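Local coordinates for protein cellulase (PDB 5E09) that probably hydrolyses internal beta-1,4-glucosidic bonds of cellulose, combining a family 5 glycoside hydrolase barrel with a family 46 carbohydrate-binding module in one halophilic enzyme, at residues G410-I415 with L429-E434. Sequence-based numbering, arbitrary orientation.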
# COMPACT_ATOMS: atom_id res chain seq x y z
N GLY A 410 -28.33 -4.90 3.00
CA GLY A 410 -27.09 -5.13 2.29
C GLY A 410 -27.11 -4.42 0.96
O GLY A 410 -27.96 -3.56 0.72
N THR A 411 -26.24 -4.87 0.07
CA THR A 411 -26.15 -4.34 -1.27
C THR A 411 -27.24 -4.94 -2.10
O THR A 411 -27.28 -6.12 -2.27
CB THR A 411 -24.83 -4.75 -1.91
OG1 THR A 411 -23.76 -4.41 -1.06
CG2 THR A 411 -24.63 -4.05 -3.18
N ASN A 412 -28.12 -4.12 -2.60
CA ASN A 412 -29.21 -4.58 -3.41
C ASN A 412 -28.95 -4.40 -4.87
O ASN A 412 -29.57 -4.99 -5.68
CB ASN A 412 -30.49 -3.82 -3.06
CG ASN A 412 -31.11 -4.25 -1.76
OD1 ASN A 412 -32.19 -3.86 -1.46
ND2 ASN A 412 -30.43 -5.04 -1.01
N ALA A 413 -28.01 -3.54 -5.20
CA ALA A 413 -27.65 -3.24 -6.59
C ALA A 413 -26.35 -2.48 -6.71
O ALA A 413 -25.86 -1.93 -5.75
CB ALA A 413 -28.77 -2.45 -7.29
N VAL A 414 -25.80 -2.45 -7.92
CA VAL A 414 -24.59 -1.68 -8.22
C VAL A 414 -24.86 -0.74 -9.40
O VAL A 414 -25.15 -1.19 -10.50
CB VAL A 414 -23.39 -2.59 -8.53
CG1 VAL A 414 -22.22 -1.77 -9.01
CG2 VAL A 414 -23.03 -3.43 -7.30
N ILE A 415 -24.79 0.56 -9.13
CA ILE A 415 -24.99 1.56 -10.17
C ILE A 415 -23.64 2.04 -10.68
O ILE A 415 -22.85 2.63 -9.94
CB ILE A 415 -25.79 2.76 -9.64
CG1 ILE A 415 -27.10 2.29 -9.01
CG2 ILE A 415 -26.05 3.76 -10.77
CD1 ILE A 415 -27.87 3.39 -8.31
N LEU A 429 -25.45 0.19 -3.82
CA LEU A 429 -26.73 0.62 -3.28
C LEU A 429 -27.07 -0.20 -2.03
O LEU A 429 -27.55 -1.33 -2.14
CB LEU A 429 -27.83 0.51 -4.34
CG LEU A 429 -29.26 0.90 -3.98
CD1 LEU A 429 -29.31 2.27 -3.32
CD2 LEU A 429 -30.13 0.88 -5.23
N GLN A 430 -26.81 0.38 -0.86
CA GLN A 430 -26.98 -0.33 0.40
C GLN A 430 -28.35 -0.09 1.04
O GLN A 430 -28.68 1.04 1.39
CB GLN A 430 -25.89 0.09 1.40
CG GLN A 430 -24.45 -0.12 0.93
CD GLN A 430 -24.13 -1.59 0.68
OE1 GLN A 430 -23.86 -1.98 -0.46
NE2 GLN A 430 -24.15 -2.39 1.73
N ASN A 431 -29.14 -1.15 1.20
CA ASN A 431 -30.34 -1.09 2.02
C ASN A 431 -29.95 -1.33 3.48
O ASN A 431 -29.56 -2.44 3.84
CB ASN A 431 -31.38 -2.13 1.57
CG ASN A 431 -32.79 -1.82 2.07
OD1 ASN A 431 -33.07 -0.71 2.52
ND2 ASN A 431 -33.68 -2.80 1.98
N VAL A 432 -30.04 -0.30 4.31
CA VAL A 432 -29.60 -0.47 5.69
C VAL A 432 -30.72 -0.31 6.70
O VAL A 432 -31.77 0.28 6.42
CB VAL A 432 -28.48 0.53 6.05
CG1 VAL A 432 -27.29 0.34 5.14
CG2 VAL A 432 -29.00 1.96 5.98
N ASP A 433 -30.48 -0.88 7.87
CA ASP A 433 -31.23 -0.55 9.06
C ASP A 433 -30.21 -0.10 10.10
O ASP A 433 -29.00 -0.27 9.92
CB ASP A 433 -32.02 -1.76 9.56
CG ASP A 433 -33.42 -1.38 10.01
OD1 ASP A 433 -33.55 -0.38 10.75
OD2 ASP A 433 -34.37 -2.09 9.61
N GLU A 434 -30.69 0.47 11.20
CA GLU A 434 -29.80 0.87 12.27
C GLU A 434 -29.11 -0.35 12.88
O GLU A 434 -29.79 -1.26 13.36
CB GLU A 434 -30.56 1.63 13.35
CG GLU A 434 -29.73 1.99 14.56
CD GLU A 434 -30.59 2.26 15.78
OE1 GLU A 434 -31.44 1.40 16.13
OE2 GLU A 434 -30.43 3.34 16.40
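Gly410 and Asn431 form an antiparallel hydrogen-bonded pair at one end of the hairpin made by strands 410-419 and 425-432. Gly410 N donates to Asn431 O at 2.9 Å, and Asn431 N returns a bond to Gly410 O at 2.7 Å. The positive phi of Gly410 (118°) would press a beta carbon against the preceding carbonyl, a conformation that glycine, without a beta carbon, adopts easily.

Thr411 faces Gln430 in a non-hydrogen-bonded pair. Their side chains meet on one face of the sheet. Thr411 OG1 donates to a lone pair of Gln430 OE1 in the carbonyl plane; the modelled Thr411 OG1 to Gln430 OE1 distance of 2.5 Å is doubtfully short. The Gln430 chain bends at chi2 (-62°), which turns its amide back toward the threonine.

Asn412 N gives a nearly straight bond to Leu429 O, 2.9 Å long. The Asn412 side chain crosses that of Asn431, with the amide planes 74° apart. Asn412 OD1 lies 3.6 Å from Asn431 CB. The two amides share an acceptor instead of pairing: each ND2 donates to Glu408 O, while Asn431 ND2 also reaches Asp352 OD1 and Asn412 OD1 accepts from Thr405 N.

Ala413 O accepts from Leu429 N at 2.9 Å. Two residues, Asn412 and Ala413, thus lie opposite the single Leu429, an arrangement resembling a classic beta bulge. Ala413 CB touches Leu429 CD2 at 4.1 Å, while Leu429 also packs on Leu400 and Leu403 of helix 397-403.

The hairpin probably belongs to the X2 module, of the E-set clan. Backbone bonds set the strand pairing, and Leu429 is buried against the helix. The shared Glu408 carbonyl, with Asp352 and Thr405, fixes the rotation of the asparagine amides.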